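Local atomic coordinates of 3-carboxy-cis,cis-muconate cycloisomerase (Pseudomonas putida, PDB entry 1RE5), a protein that belongs to the fumarase/aspartase superfamily, whose members are largely helical homotetramers built round a central helical bundle. Residues A244-M258 with N284-V298. Numbering follows the deposited sequence.
Sequences AGSLGKFGRDISLLM and NPVGAAVLIGAATRV
With CG anti to its carbonyl carbon (chi1 -51°), Leu291 turns CG toward the other helix, and its CD1 then lies against Leu247 O and Gly251 N and obliquely beside the Phe250 ring, whose CD2 is 3.9 Å from Leu291 CD1. Ile292 has CG1 in the equivalent position and an extended chi2 of 177°, which carries CD1 along the other helix to within 4.1 Å of Ser255 OG. That hydroxyl is already engaged: Ser255 OG donates to Arg252 O, which also accepts from Leu256 N.

The helices come close at small residues: Gly251 CA stands 4.5 Å from Ala288 CA and, a turn along, the Ala295 methyl CB rests 3.6 Å from Gly248 CA. Such residues suit two roughly antiparallel helices, 231-257 and 286-307, whose local axes approach to 7.6 Å at a crossing of -141°, within the long-helix architecture of the fumarase/aspartase superfamily. Helices 162-187 and 319-347 pack on Phe250 as well, and Leu317 of a second subunit touches Ile292.

No direct hydrogen bond joins the segments; instead one water donates to both Ala244 O (2.8 Å) and Leu291 O (2.9 Å). At the far end Met258 SD lies 3.7 Å from Pro285 CB and CE packs against the proline's N and CD, while Glu267 binds Gly287 N and Ala288 N.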
ATOM      1  N   ALA D 244       2.741  -1.704  15.325  1.00 18.07           N
ATOM      2  CA  ALA D 244       3.200  -0.412  14.825  1.00 16.09           C
ATOM      3  C   ALA D 244       2.042   0.567  14.927  1.00 15.54           C
ATOM      4  O   ALA D 244       2.195   1.685  15.411  1.00 13.66           O
ATOM      5  CB  ALA D 244       3.643  -0.549  13.367  1.00 15.43           C
ATOM      6  N   GLY D 245       0.879   0.116  14.467  1.00 15.84           N
ATOM      7  CA  GLY D 245      -0.309   0.947  14.479  1.00 17.61           C
ATOM      8  C   GLY D 245      -0.682   1.453  15.856  1.00 18.52           C
ATOM      9  O   GLY D 245      -0.927   2.648  16.043  1.00 18.33           O
ATOM     10  N   SER D 246      -0.727   0.553  16.832  1.00 18.88           N
ATOM     11  CA  SER D 246      -1.084   0.962  18.186  1.00 18.18           C
ATOM     12  C   SER D 246      -0.067   1.926  18.768  1.00 17.58           C
ATOM     13  O   SER D 246      -0.447   2.935  19.345  1.00 19.22           O
ATOM     14  CB  SER D 246      -1.245  -0.254  19.091  1.00 17.81           C
ATOM     15  OG  SER D 246      -2.325  -1.056  18.640  1.00 17.74           O
ATOM     16  N   LEU D 247       1.220   1.632  18.621  1.00 16.77           N
ATOM     17  CA  LEU D 247       2.240   2.538  19.137  1.00 16.25           C
ATOM     18  C   LEU D 247       2.185   3.856  18.363  1.00 16.63           C
ATOM     19  O   LEU D 247       2.615   4.901  18.860  1.00 17.55           O
ATOM     20  CB  LEU D 247       3.636   1.918  19.007  1.00 14.76           C
ATOM     21  CG  LEU D 247       3.915   0.665  19.849  1.00 13.80           C
ATOM     22  CD1 LEU D 247       5.357   0.255  19.630  1.00 12.45           C
ATOM     23  CD2 LEU D 247       3.640   0.923  21.335  1.00  9.82           C
ATOM     24  N   GLY D 248       1.661   3.804  17.141  1.00 16.70           N
ATOM     25  CA  GLY D 248       1.552   5.009  16.327  1.00 15.77           C
ATOM     26  C   GLY D 248       0.496   5.944  16.893  1.00 16.32           C
ATOM     27  O   GLY D 248       0.616   7.166  16.814  1.00 15.28           O
ATOM     28  N   LYS D 249      -0.551   5.365  17.469  1.00 16.39           N
ATOM     29  CA  LYS D 249      -1.626   6.151  18.063  1.00 16.59           C
ATOM     30  C   LYS D 249      -1.060   6.799  19.316  1.00 16.03           C
ATOM     31  O   LYS D 249      -1.312   7.964  19.603  1.00 15.55           O
ATOM     32  CB  LYS D 249      -2.810   5.238  18.415  1.00 16.13           C
ATOM     33  CG  LYS D 249      -4.045   5.938  18.941  1.00 14.70           C
ATOM     34  CD  LYS D 249      -4.161   5.780  20.428  1.00 14.43           C
ATOM     35  CE  LYS D 249      -5.560   6.119  20.895  1.00 14.54           C
ATOM     36  NZ  LYS D 249      -5.856   7.569  20.735  1.00 16.23           N
ATOM     37  N   PHE D 250      -0.272   6.026  20.053  1.00 16.94           N
ATOM     38  CA  PHE D 250       0.343   6.508  21.278  1.00 17.58           C
ATOM     39  C   PHE D 250       1.274   7.672  20.934  1.00 18.07           C
ATOM     40  O   PHE D 250       1.233   8.722  21.574  1.00 18.62           O
ATOM     41  CB  PHE D 250       1.094   5.354  21.968  1.00 16.28           C
ATOM     42  CG  PHE D 250       1.778   5.745  23.247  1.00 16.79           C
ATOM     43  CD1 PHE D 250       1.079   6.410  24.254  1.00 17.47           C
ATOM     44  CD2 PHE D 250       3.130   5.456  23.444  1.00 17.35           C
ATOM     45  CE1 PHE D 250       1.719   6.785  25.436  1.00 17.61           C
ATOM     46  CE2 PHE D 250       3.783   5.826  24.627  1.00 16.85           C
ATOM     47  CZ  PHE D 250       3.080   6.489  25.621  1.00 17.23           C
ATOM     48  N   GLY D 251       2.083   7.498  19.897  1.00 18.63           N
ATOM     49  CA  GLY D 251       2.992   8.556  19.493  1.00 19.79           C
ATOM     50  C   GLY D 251       2.256   9.816  19.073  1.00 20.69           C
ATOM     51  O   GLY D 251       2.711  10.932  19.333  1.00 21.45           O
ATOM     52  N   ARG D 252       1.118   9.647  18.410  1.00 21.80           N
ATOM     53  CA  ARG D 252       0.342  10.795  17.971  1.00 22.59           C
ATOM     54  C   ARG D 252      -0.181  11.548  19.188  1.00 22.12           C
ATOM     55  O   ARG D 252      -0.031  12.767  19.292  1.00 22.42           O
ATOM     56  CB  ARG D 252      -0.843  10.359  17.116  1.00 24.70           C
ATOM     57  CG  ARG D 252      -1.785  11.515  16.768  1.00 30.52           C
ATOM     58  CD  ARG D 252      -1.256  12.306  15.578  1.00 34.59           C
ATOM     59  NE  ARG D 252      -1.235  11.430  14.412  1.00 39.30           N
ATOM     60  CZ  ARG D 252      -2.309  11.140  13.676  1.00 41.14           C
ATOM     61  NH1 ARG D 252      -3.497  11.687  13.960  1.00 38.54           N
ATOM     62  NH2 ARG D 252      -2.211  10.241  12.697  1.00 41.79           N
ATOM     63  N   ASP D 253      -0.795  10.816  20.110  1.00 21.12           N
ATOM     64  CA  ASP D 253      -1.343  11.414  21.318  1.00 20.66           C
ATOM     65  C   ASP D 253      -0.311  12.235  22.110  1.00 20.56           C
ATOM     66  O   ASP D 253      -0.621  13.318  22.621  1.00 21.10           O
ATOM     67  CB  ASP D 253      -1.971  10.323  22.193  1.00 18.83           C
ATOM     68  CG  ASP D 253      -3.272   9.785  21.601  1.00 19.68           C
ATOM     69  OD1 ASP D 253      -3.745  10.362  20.605  1.00 18.82           O
ATOM     70  OD2 ASP D 253      -3.836   8.794  22.122  1.00 20.07           O
ATOM     71  N   ILE D 254       0.911  11.730  22.210  1.00 20.07           N
ATOM     72  CA  ILE D 254       1.960  12.442  22.919  1.00 18.90           C
ATOM     73  C   ILE D 254       2.272  13.733  22.193  1.00 19.14           C
ATOM     74  O   ILE D 254       2.320  14.800  22.796  1.00 20.57           O
ATOM     75  CB  ILE D 254       3.246  11.623  22.969  1.00 19.40           C
ATOM     76  CG1 ILE D 254       2.971  10.294  23.663  1.00 22.39           C
ATOM     77  CG2 ILE D 254       4.342  12.390  23.679  1.00 19.33           C
ATOM     78  CD1 ILE D 254       2.579  10.405  25.111  1.00 23.61           C
ATOM     79  N   SER D 255       2.470  13.650  20.884  1.00 20.17           N
ATOM     80  CA  SER D 255       2.818  14.842  20.125  1.00 20.54           C
ATOM     81  C   SER D 255       1.742  15.906  20.240  1.00 21.27           C
ATOM     82  O   SER D 255       2.053  17.095  20.284  1.00 22.72           O
ATOM     83  CB  SER D 255       3.084  14.499  18.655  1.00 20.08           C
ATOM     84  OG  SER D 255       1.883  14.251  17.960  1.00 23.21           O
ATOM     85  N   LEU D 256       0.476  15.497  20.298  1.00 21.20           N
ATOM     86  CA  LEU D 256      -0.614  16.474  20.428  1.00 20.57           C
ATOM     87  C   LEU D 256      -0.676  17.057  21.838  1.00 20.49           C
ATOM     88  O   LEU D 256      -1.039  18.231  22.018  1.00 20.02           O
ATOM     89  CB  LEU D 256      -1.959  15.839  20.074  1.00 18.67           C
ATOM     90  CG  LEU D 256      -2.111  15.548  18.585  1.00 17.21           C
ATOM     91  CD1 LEU D 256      -3.245  14.592  18.377  1.00 16.48           C
ATOM     92  CD2 LEU D 256      -2.332  16.844  17.819  1.00 17.51           C
ATOM     93  N   LEU D 257      -0.323  16.241  22.830  1.00 19.36           N
ATOM     94  CA  LEU D 257      -0.329  16.698  24.215  1.00 20.70           C
ATOM     95  C   LEU D 257       0.881  17.587  24.486  1.00 20.90           C
ATOM     96  O   LEU D 257       0.867  18.403  25.421  1.00 19.49           O
ATOM     97  CB  LEU D 257      -0.351  15.512  25.189  1.00 20.36           C
ATOM     98  CG  LEU D 257      -1.634  14.674  25.186  1.00 20.50           C
ATOM     99  CD1 LEU D 257      -1.534  13.553  26.196  1.00 20.17           C
ATOM    100  CD2 LEU D 257      -2.814  15.565  25.515  1.00 20.74           C
ATOM    101  N   MET D 258       1.924  17.431  23.670  1.00 20.67           N
ATOM    102  CA  MET D 258       3.121  18.255  23.817  1.00 21.74           C
ATOM    103  C   MET D 258       3.001  19.584  23.058  1.00 22.57           C
ATOM    104  O   MET D 258       3.905  20.417  23.134  1.00 22.60           O
ATOM    105  CB  MET D 258       4.350  17.522  23.319  1.00 21.56           C
ATOM    106  CG  MET D 258       5.189  16.949  24.406  1.00 22.95           C
ATOM    107  SD  MET D 258       6.694  16.220  23.750  1.00 24.72           S
ATOM    108  CE  MET D 258       7.717  17.620  23.638  1.00 19.59           C
ATOM    109  N   ASN D 284      11.134  19.325  21.465  1.00 50.26           N
ATOM    110  CA  ASN D 284      10.609  18.581  20.330  1.00 44.01           C
ATOM    111  C   ASN D 284      10.426  17.120  20.686  1.00 39.03           C
ATOM    112  O   ASN D 284      11.257  16.541  21.375  1.00 39.50           O
ATOM    113  CB  ASN D 284      11.558  18.699  19.138  1.00 43.57           C
ATOM    114  CG  ASN D 284      11.447  20.034  18.437  1.00 43.12           C
ATOM    115  OD1 ASN D 284      12.089  20.262  17.425  1.00 44.65           O
ATOM    116  ND2 ASN D 284      10.624  20.923  18.970  1.00 44.06           N
ATOM    117  N   PRO D 285       9.319  16.507  20.241  1.00 34.24           N
ATOM    118  CA  PRO D 285       9.058  15.093  20.529  1.00 30.99           C
ATOM    119  C   PRO D 285       9.817  14.156  19.573  1.00 29.33           C
ATOM    120  O   PRO D 285       9.217  13.538  18.690  1.00 27.83           O
ATOM    121  CB  PRO D 285       7.548  14.997  20.365  1.00 30.92           C
ATOM    122  CG  PRO D 285       7.278  15.988  19.293  1.00 31.03           C
ATOM    123  CD  PRO D 285       8.121  17.158  19.685  1.00 31.01           C
ATOM    124  N   VAL D 286      11.133  14.041  19.763  1.00 27.34           N
ATOM    125  CA  VAL D 286      11.942  13.211  18.885  1.00 25.58           C
ATOM    126  C   VAL D 286      11.560  11.745  18.990  1.00 24.44           C
ATOM    127  O   VAL D 286      11.717  10.985  18.036  1.00 25.66           O
ATOM    128  CB  VAL D 286      13.462  13.397  19.156  1.00 25.16           C
ATOM    129  CG1 VAL D 286      13.768  14.856  19.382  1.00 25.04           C
ATOM    130  CG2 VAL D 286      13.903  12.589  20.330  1.00 26.53           C
ATOM    131  N   GLY D 287      11.044  11.344  20.143  1.00 22.54           N
ATOM    132  CA  GLY D 287      10.641   9.958  20.312  1.00 20.72           C
ATOM    133  C   GLY D 287       9.352   9.653  19.566  1.00 19.62           C
ATOM    134  O   GLY D 287       9.274   8.657  18.854  1.00 19.87           O
ATOM    135  N   ALA D 288       8.342  10.507  19.727  1.00 18.02           N
ATOM    136  CA  ALA D 288       7.065  10.314  19.057  1.00 17.75           C
ATOM    137  C   ALA D 288       7.254  10.254  17.533  1.00 18.95           C
ATOM    138  O   ALA D 288       6.538   9.530  16.835  1.00 18.24           O
ATOM    139  CB  ALA D 288       6.119  11.432  19.426  1.00 18.42           C
ATOM    140  N   ALA D 289       8.224  11.010  17.022  1.00 18.62           N
ATOM    141  CA  ALA D 289       8.500  11.004  15.595  1.00 18.68           C
ATOM    142  C   ALA D 289       8.792   9.573  15.150  1.00 19.92           C
ATOM    143  O   ALA D 289       8.345   9.144  14.086  1.00 21.51           O
ATOM    144  CB  ALA D 289       9.686  11.896  15.279  1.00 18.98           C
ATOM    145  N   VAL D 290       9.538   8.824  15.957  1.00 19.16           N
ATOM    146  CA  VAL D 290       9.838   7.450  15.578  1.00 18.89           C
ATOM    147  C   VAL D 290       8.578   6.598  15.524  1.00 19.82           C
ATOM    148  O   VAL D 290       8.380   5.851  14.568  1.00 21.66           O
ATOM    149  CB  VAL D 290      10.832   6.778  16.546  1.00 16.79           C
ATOM    150  CG1 VAL D 290      11.033   5.331  16.149  1.00 12.51           C
ATOM    151  CG2 VAL D 290      12.161   7.503  16.506  1.00 16.30           C
ATOM    152  N   LEU D 291       7.721   6.711  16.537  1.00 20.02           N
ATOM    153  CA  LEU D 291       6.500   5.906  16.556  1.00 19.14           C
ATOM    154  C   LEU D 291       5.598   6.274  15.387  1.00 18.98           C
ATOM    155  O   LEU D 291       5.013   5.391  14.743  1.00 18.75           O
ATOM    156  CB  LEU D 291       5.725   6.065  17.874  1.00 17.00           C
ATOM    157  CG  LEU D 291       6.449   5.880  19.217  1.00 16.47           C
ATOM    158  CD1 LEU D 291       5.425   5.653  20.312  1.00 12.26           C
ATOM    159  CD2 LEU D 291       7.407   4.713  19.158  1.00 14.66           C
ATOM    160  N   ILE D 292       5.501   7.566  15.096  1.00 17.78           N
ATOM    161  CA  ILE D 292       4.650   8.002  13.997  1.00 18.17           C
ATOM    162  C   ILE D 292       5.254   7.557  12.675  1.00 19.21           C
ATOM    163  O   ILE D 292       4.542   7.132  11.751  1.00 20.33           O
ATOM    164  CB  ILE D 292       4.455   9.534  14.010  1.00 17.38           C
ATOM    165  CG1 ILE D 292       3.784   9.941  15.330  1.00 15.91           C
ATOM    166  CG2 ILE D 292       3.613   9.960  12.818  1.00 14.62           C
ATOM    167  CD1 ILE D 292       3.602  11.409  15.500  1.00 13.70           C
ATOM    168  N   GLY D 293       6.577   7.629  12.591  1.00 18.96           N
ATOM    169  CA  GLY D 293       7.235   7.215  11.371  1.00 17.56           C
ATOM    170  C   GLY D 293       6.943   5.759  11.069  1.00 17.24           C
ATOM    171  O   GLY D 293       6.582   5.415   9.947  1.00 18.45           O
ATOM    172  N   ALA D 294       7.088   4.903  12.076  1.00 16.85           N
ATOM    173  CA  ALA D 294       6.865   3.475  11.904  1.00 16.45           C
ATOM    174  C   ALA D 294       5.438   3.155  11.484  1.00 16.59           C
ATOM    175  O   ALA D 294       5.227   2.311  10.601  1.00 16.31           O
ATOM    176  CB  ALA D 294       7.212   2.735  13.187  1.00 16.10           C
ATOM    177  N   ALA D 295       4.467   3.822  12.111  1.00 15.49           N
ATOM    178  CA  ALA D 295       3.051   3.604  11.794  1.00 14.55           C
ATOM    179  C   ALA D 295       2.722   4.083  10.380  1.00 14.57           C
ATOM    180  O   ALA D 295       1.681   3.730   9.823  1.00 13.54           O
ATOM    181  CB  ALA D 295       2.161   4.322  12.809  1.00 14.15           C
ATOM    182  N   THR D 296       3.615   4.892   9.809  1.00 14.69           N
ATOM    183  CA  THR D 296       3.438   5.407   8.455  1.00 15.37           C
ATOM    184  C   THR D 296       4.127   4.515   7.421  1.00 16.95           C
ATOM    185  O   THR D 296       3.610   4.318   6.329  1.00 18.97           O
ATOM    186  CB  THR D 296       4.022   6.815   8.325  1.00 15.39           C
ATOM    187  OG1 THR D 296       3.471   7.653   9.345  1.00 14.54           O
ATOM    188  CG2 THR D 296       3.701   7.396   6.962  1.00 14.49           C
ATOM    189  N   ARG D 297       5.287   3.967   7.779  1.00 18.04           N
ATOM    190  CA  ARG D 297       6.074   3.117   6.888  1.00 17.76           C
ATOM    191  C   ARG D 297       5.630   1.673   6.775  1.00 17.62           C
ATOM    192  O   ARG D 297       5.623   1.105   5.689  1.00 19.07           O
ATOM    193  CB  ARG D 297       7.535   3.105   7.336  1.00 18.70           C
ATOM    194  CG  ARG D 297       8.234   4.433   7.230  1.00 21.69           C
ATOM    195  CD  ARG D 297       9.189   4.387   6.096  1.00 23.63           C
ATOM    196  NE  ARG D 297      10.398   3.655   6.438  1.00 25.18           N
ATOM    197  CZ  ARG D 297      10.963   2.747   5.646  1.00 26.69           C
ATOM    198  NH1 ARG D 297      10.414   2.442   4.463  1.00 20.99           N
ATOM    199  NH2 ARG D 297      12.111   2.186   6.020  1.00 26.52           N
ATOM    200  N   VAL D 298       5.283   1.075   7.904  1.00 17.78           N
ATOM    201  CA  VAL D 298       4.919  -0.332   7.943  1.00 16.96           C
ATOM    202  C   VAL D 298       3.769  -0.783   7.052  1.00 17.61           C
ATOM    203  O   VAL D 298       3.887  -1.818   6.399  1.00 19.08           O
ATOM    204  CB  VAL D 298       4.662  -0.780   9.417  1.00 17.48           C
ATOM    205  CG1 VAL D 298       4.150  -2.213   9.473  1.00 15.31           C
ATOM    206  CG2 VAL D 298       5.955  -0.659  10.223  1.00 14.97           C
TER
HETATM  207  O   HOH W   1       4.772   2.679  15.709  1.00 14.99           O